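Local coordinates for protein PKS (Streptomyces albus, PDB 4OQJ) that probably acts as a ketosynthase of an "AT-less" polyketide synthase, condensing acyl units carried on acyl carrier proteins during oxazolomycin biosynthesis, at residues 474-479 and 695-700; 514-519 and 526-531. One frame throughout, in Å; residues are numbered along the deposited sequence.

How the contacts relate
Contacts 1 and 2 lie in the small alpha/beta region that follows the thiolase-fold ketosynthase core, with centres about 16 Å apart and on the same side of the chain's centre. Along the chain, contact 2 is nested inside contact 1: the order is 474-479, 514-519, 526-531 and, far downstream, 695-700. Helix 474-490 links them. Its first turn meets 695-700, and its later residues pack on L528 from helix 521-530. A salt bridge from D478 OD1 to R514 NH1, 3.1 Å long, joins the two directly. Contact 2 packs this subdomain's antiparallel sheet against a helix, and contact 1 brings the returning chain onto it.

Contact 1 (474-479 and 695-700)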
# COMPACT_ATOMS: atom_id res chain seq x y z
N PRO A 474 26.92 -26.57 9.89
CA PRO A 474 27.89 -26.55 10.98
C PRO A 474 28.68 -25.26 11.06
O PRO A 474 28.93 -24.71 12.15
CB PRO A 474 28.81 -27.73 10.63
CG PRO A 474 27.97 -28.65 9.88
CD PRO A 474 27.03 -27.79 9.08
N ALA A 475 29.08 -24.76 9.89
CA ALA A 475 29.86 -23.54 9.82
C ALA A 475 29.06 -22.38 10.41
O ALA A 475 29.58 -21.57 11.19
CB ALA A 475 30.27 -23.25 8.39
N ALA A 476 27.78 -22.30 10.04
CA ALA A 476 26.91 -21.25 10.57
C ALA A 476 26.75 -21.38 12.09
O ALA A 476 26.74 -20.38 12.81
CB ALA A 476 25.53 -21.28 9.87
N LEU A 477 26.61 -22.62 12.57
CA LEU A 477 26.46 -22.88 14.00
C LEU A 477 27.70 -22.40 14.77
O LEU A 477 27.59 -21.72 15.80
CB LEU A 477 26.21 -24.37 14.26
CG LEU A 477 25.96 -24.79 15.71
CD1 LEU A 477 24.67 -24.18 16.22
CD2 LEU A 477 25.92 -26.31 15.81
N ASP A 478 28.88 -22.73 14.25
CA ASP A 478 30.12 -22.25 14.88
C ASP A 478 30.20 -20.73 14.90
O ASP A 478 30.54 -20.14 15.94
CB ASP A 478 31.34 -22.84 14.16
CG ASP A 478 31.56 -24.31 14.49
OD1 ASP A 478 31.03 -24.79 15.52
OD2 ASP A 478 32.26 -25.00 13.72
N THR A 479 29.87 -20.08 13.78
CA THR A 479 29.92 -18.63 13.73
C THR A 479 28.92 -18.03 14.70
O THR A 479 29.23 -17.07 15.40
CB THR A 479 29.62 -18.09 12.30
OG1 THR A 479 30.57 -18.62 11.36
CG2 THR A 479 29.67 -16.58 12.26
N PRO A 695 22.87 -11.32 18.58
CA PRO A 695 23.33 -11.33 17.19
C PRO A 695 22.38 -12.10 16.28
O PRO A 695 21.67 -12.98 16.76
CB PRO A 695 24.70 -12.01 17.27
CG PRO A 695 25.17 -11.71 18.69
CD PRO A 695 23.92 -11.76 19.52
N THR A 696 22.38 -11.75 15.00
CA THR A 696 21.46 -12.31 14.03
C THR A 696 22.17 -13.37 13.20
O THR A 696 23.38 -13.56 13.34
CB THR A 696 20.86 -11.18 13.15
OG1 THR A 696 21.90 -10.35 12.60
CG2 THR A 696 19.97 -10.32 14.01
N TYR A 697 21.41 -14.10 12.39
CA TYR A 697 21.90 -15.30 11.72
C TYR A 697 23.10 -15.03 10.79
O TYR A 697 23.12 -14.03 10.07
CB TYR A 697 20.76 -15.94 10.91
CG TYR A 697 21.11 -17.33 10.42
CD1 TYR A 697 20.86 -18.45 11.21
CD2 TYR A 697 21.70 -17.53 9.17
CE1 TYR A 697 21.19 -19.72 10.77
CE2 TYR A 697 22.03 -18.81 8.73
CZ TYR A 697 21.77 -19.90 9.54
OH TYR A 697 22.10 -21.19 9.13
N PRO A 698 24.11 -15.92 10.82
CA PRO A 698 25.28 -15.75 9.94
C PRO A 698 25.02 -16.35 8.55
O PRO A 698 25.52 -17.43 8.22
CB PRO A 698 26.39 -16.47 10.68
CG PRO A 698 25.69 -17.56 11.42
CD PRO A 698 24.34 -17.00 11.81
N PHE A 699 24.24 -15.64 7.75
CA PHE A 699 23.85 -16.12 6.43
C PHE A 699 25.05 -16.55 5.63
O PHE A 699 26.07 -15.86 5.62
CB PHE A 699 23.10 -15.02 5.67
CG PHE A 699 21.85 -14.56 6.36
CD1 PHE A 699 20.70 -15.32 6.34
CD2 PHE A 699 21.85 -13.35 7.04
CE1 PHE A 699 19.54 -14.88 6.97
CE2 PHE A 699 20.71 -12.91 7.68
CZ PHE A 699 19.56 -13.66 7.65
N GLU A 700 24.96 -17.69 4.95
CA GLU A 700 26.09 -18.15 4.16
C GLU A 700 26.32 -17.18 3.01
O GLU A 700 25.38 -16.82 2.31
CB GLU A 700 25.85 -19.57 3.62
CG GLU A 700 27.12 -20.23 3.09
CD GLU A 700 27.06 -21.75 3.12
OE1 GLU A 700 26.64 -22.30 4.16
OE2 GLU A 700 27.44 -22.38 2.11
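A476 and T479, one turn apart on helix 474-490, present their side chains to P698, and A476 also meets the phenol end of Y697. T479 places OG1 beside the backbone N (chi1 -59°), which leaves CG2 anti to that nitrogen and facing P698 CB at 3.6 Å; T479 and P698 pass alongside one another, heading opposite ways. Carbon also meets carbon where P698 CG lies 4.0 Å from A476 CB. A small alanine suits this place, since it lets the pyrrolidine ring come down onto the helix. There the same ring carbon, P698 CG, packs on a backbone carbonyl oxygen, 3.3 Å from A476 O.

The segment 695-700 belongs to the long return of the chain, whose Y-P-F sequence resembles the motif that ends the post-acyltransferase linker in modular synthases. Here P698 is the centre of an inverse gamma turn, closed by a weak bond from F699 N to Y697 O at 3.0 Å, and a residue lacking its own N-H fits that centre.

The aromatic and polar contacts meet at Y697. P698 CD lies 3.5 Å above the Y697 ring plane, toward its rim, while A476 CB approaches obliquely, 3.5 Å from Y697 OH. That buried hydroxyl accepts a hydrogen bond from the backbone N of N472, just before the helix. On the other flank, F699 sets its ring edge-to-face with Y115 of helix 105-121.

Contact 2 (514-519 and 526-531); sequences RALVAT and LALALG
With CG anti to the backbone nitrogen (chi1 167°), L516 sends its branched end out from strand 512-518 toward helix 521-530, where it meets A527 and L528. L528 turns the other way, its CG anti to the carbonyl carbon: the bond from CA to CB runs along the flank of the helix, and chi1 -67° turns CG and CD2 beyond it toward the strand. The two leucines cross at a slant, L516 CD2 lying 3.8 Å from L528 CD2 and equally 3.8 Å from L528 CG.

Both methyls of L516 come up to A527 CB from the same side, CD2 at 3.6 Å and CD1 at 3.9 Å. Alanine suits this inward position because its single methyl allows the leucine to sit close to the helix. L528 also packs against L484, A485 and L488 of helix 474-490, so it lies between the two helices on one side of the sheet, while L516 reaches V536 of the adjacent strand. This is the strand-helix packing of a small alpha/beta layer. G531, the first residue past the helix, has a positive phi (69°) that favours glycine.

Between the segments only saturated carbons touch, all from buried residues, so the attraction rests on dispersion and the exclusion of water; complementarity of shape, not directed bonds, governs this contact.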
# COMPACT_ATOMS: atom_id res chain seq x y z
N ARG A 514 23.14 -26.80 19.15
CA ARG A 514 24.12 -26.69 20.23
C ARG A 514 23.42 -26.19 21.47
O ARG A 514 22.46 -25.42 21.38
CB ARG A 514 25.26 -25.76 19.85
CG ARG A 514 26.38 -25.67 20.90
CD ARG A 514 27.60 -25.05 20.28
NE ARG A 514 28.33 -26.02 19.48
CZ ARG A 514 29.07 -25.73 18.41
NH1 ARG A 514 29.17 -24.48 17.99
NH2 ARG A 514 29.71 -26.70 17.75
N ALA A 515 23.88 -26.65 22.63
CA ALA A 515 23.29 -26.18 23.88
C ALA A 515 24.28 -26.22 25.03
O ALA A 515 25.25 -26.98 25.02
CB ALA A 515 22.05 -27.00 24.23
N LEU A 516 24.01 -25.39 26.01
CA LEU A 516 24.91 -25.19 27.13
C LEU A 516 24.11 -24.79 28.35
O LEU A 516 23.29 -23.89 28.27
CB LEU A 516 25.94 -24.11 26.82
CG LEU A 516 26.73 -23.59 28.02
CD1 LEU A 516 27.70 -24.66 28.46
CD2 LEU A 516 27.44 -22.29 27.70
N VAL A 517 24.36 -25.44 29.47
CA VAL A 517 23.79 -25.00 30.74
C VAL A 517 24.77 -24.03 31.38
O VAL A 517 25.92 -24.38 31.63
CB VAL A 517 23.52 -26.18 31.71
CG1 VAL A 517 22.93 -25.67 33.01
CG2 VAL A 517 22.60 -27.22 31.06
N ALA A 518 24.33 -22.82 31.69
CA ALA A 518 25.23 -21.81 32.21
C ALA A 518 24.67 -21.20 33.48
O ALA A 518 23.45 -21.17 33.68
CB ALA A 518 25.48 -20.72 31.17
N THR A 519 25.57 -20.71 34.32
CA THR A 519 25.20 -20.13 35.60
C THR A 519 25.13 -18.60 35.53
O THR A 519 24.55 -17.96 36.40
CB THR A 519 26.20 -20.56 36.66
OG1 THR A 519 27.51 -20.20 36.21
CG2 THR A 519 26.15 -22.06 36.83
N LEU A 526 32.46 -17.71 28.26
CA LEU A 526 33.69 -18.47 28.24
C LEU A 526 33.47 -19.88 27.72
O LEU A 526 34.17 -20.32 26.80
CB LEU A 526 34.30 -18.50 29.65
CG LEU A 526 35.61 -19.26 29.77
CD1 LEU A 526 36.69 -18.64 28.90
CD2 LEU A 526 36.03 -19.29 31.21
N ALA A 527 32.47 -20.56 28.28
CA ALA A 527 32.12 -21.91 27.86
C ALA A 527 31.88 -21.99 26.36
O ALA A 527 32.38 -22.89 25.69
CB ALA A 527 30.90 -22.39 28.62
N LEU A 528 31.12 -21.02 25.83
CA LEU A 528 30.81 -20.99 24.40
C LEU A 528 32.07 -20.76 23.55
O LEU A 528 32.21 -21.35 22.47
CB LEU A 528 29.77 -19.89 24.10
CG LEU A 528 28.39 -20.16 24.70
CD1 LEU A 528 27.48 -18.94 24.56
CD2 LEU A 528 27.75 -21.36 24.03
N ALA A 529 32.98 -19.92 24.04
CA ALA A 529 34.21 -19.67 23.31
C ALA A 529 35.12 -20.91 23.28
O ALA A 529 35.75 -21.20 22.27
CB ALA A 529 34.95 -18.50 23.91
N LEU A 530 35.15 -21.66 24.39
CA LEU A 530 36.06 -22.80 24.51
C LEU A 530 35.60 -24.02 23.69
O LEU A 530 36.42 -24.74 23.12
CB LEU A 530 36.22 -23.20 25.98
CG LEU A 530 36.73 -22.13 26.96
CD1 LEU A 530 37.30 -22.76 28.23
CD2 LEU A 530 37.74 -21.19 26.32
N GLY A 531 34.29 -24.25 23.63
CA GLY A 531 33.74 -25.33 22.83
C GLY A 531 34.08 -26.70 23.39
O GLY A 531 34.21 -27.68 22.65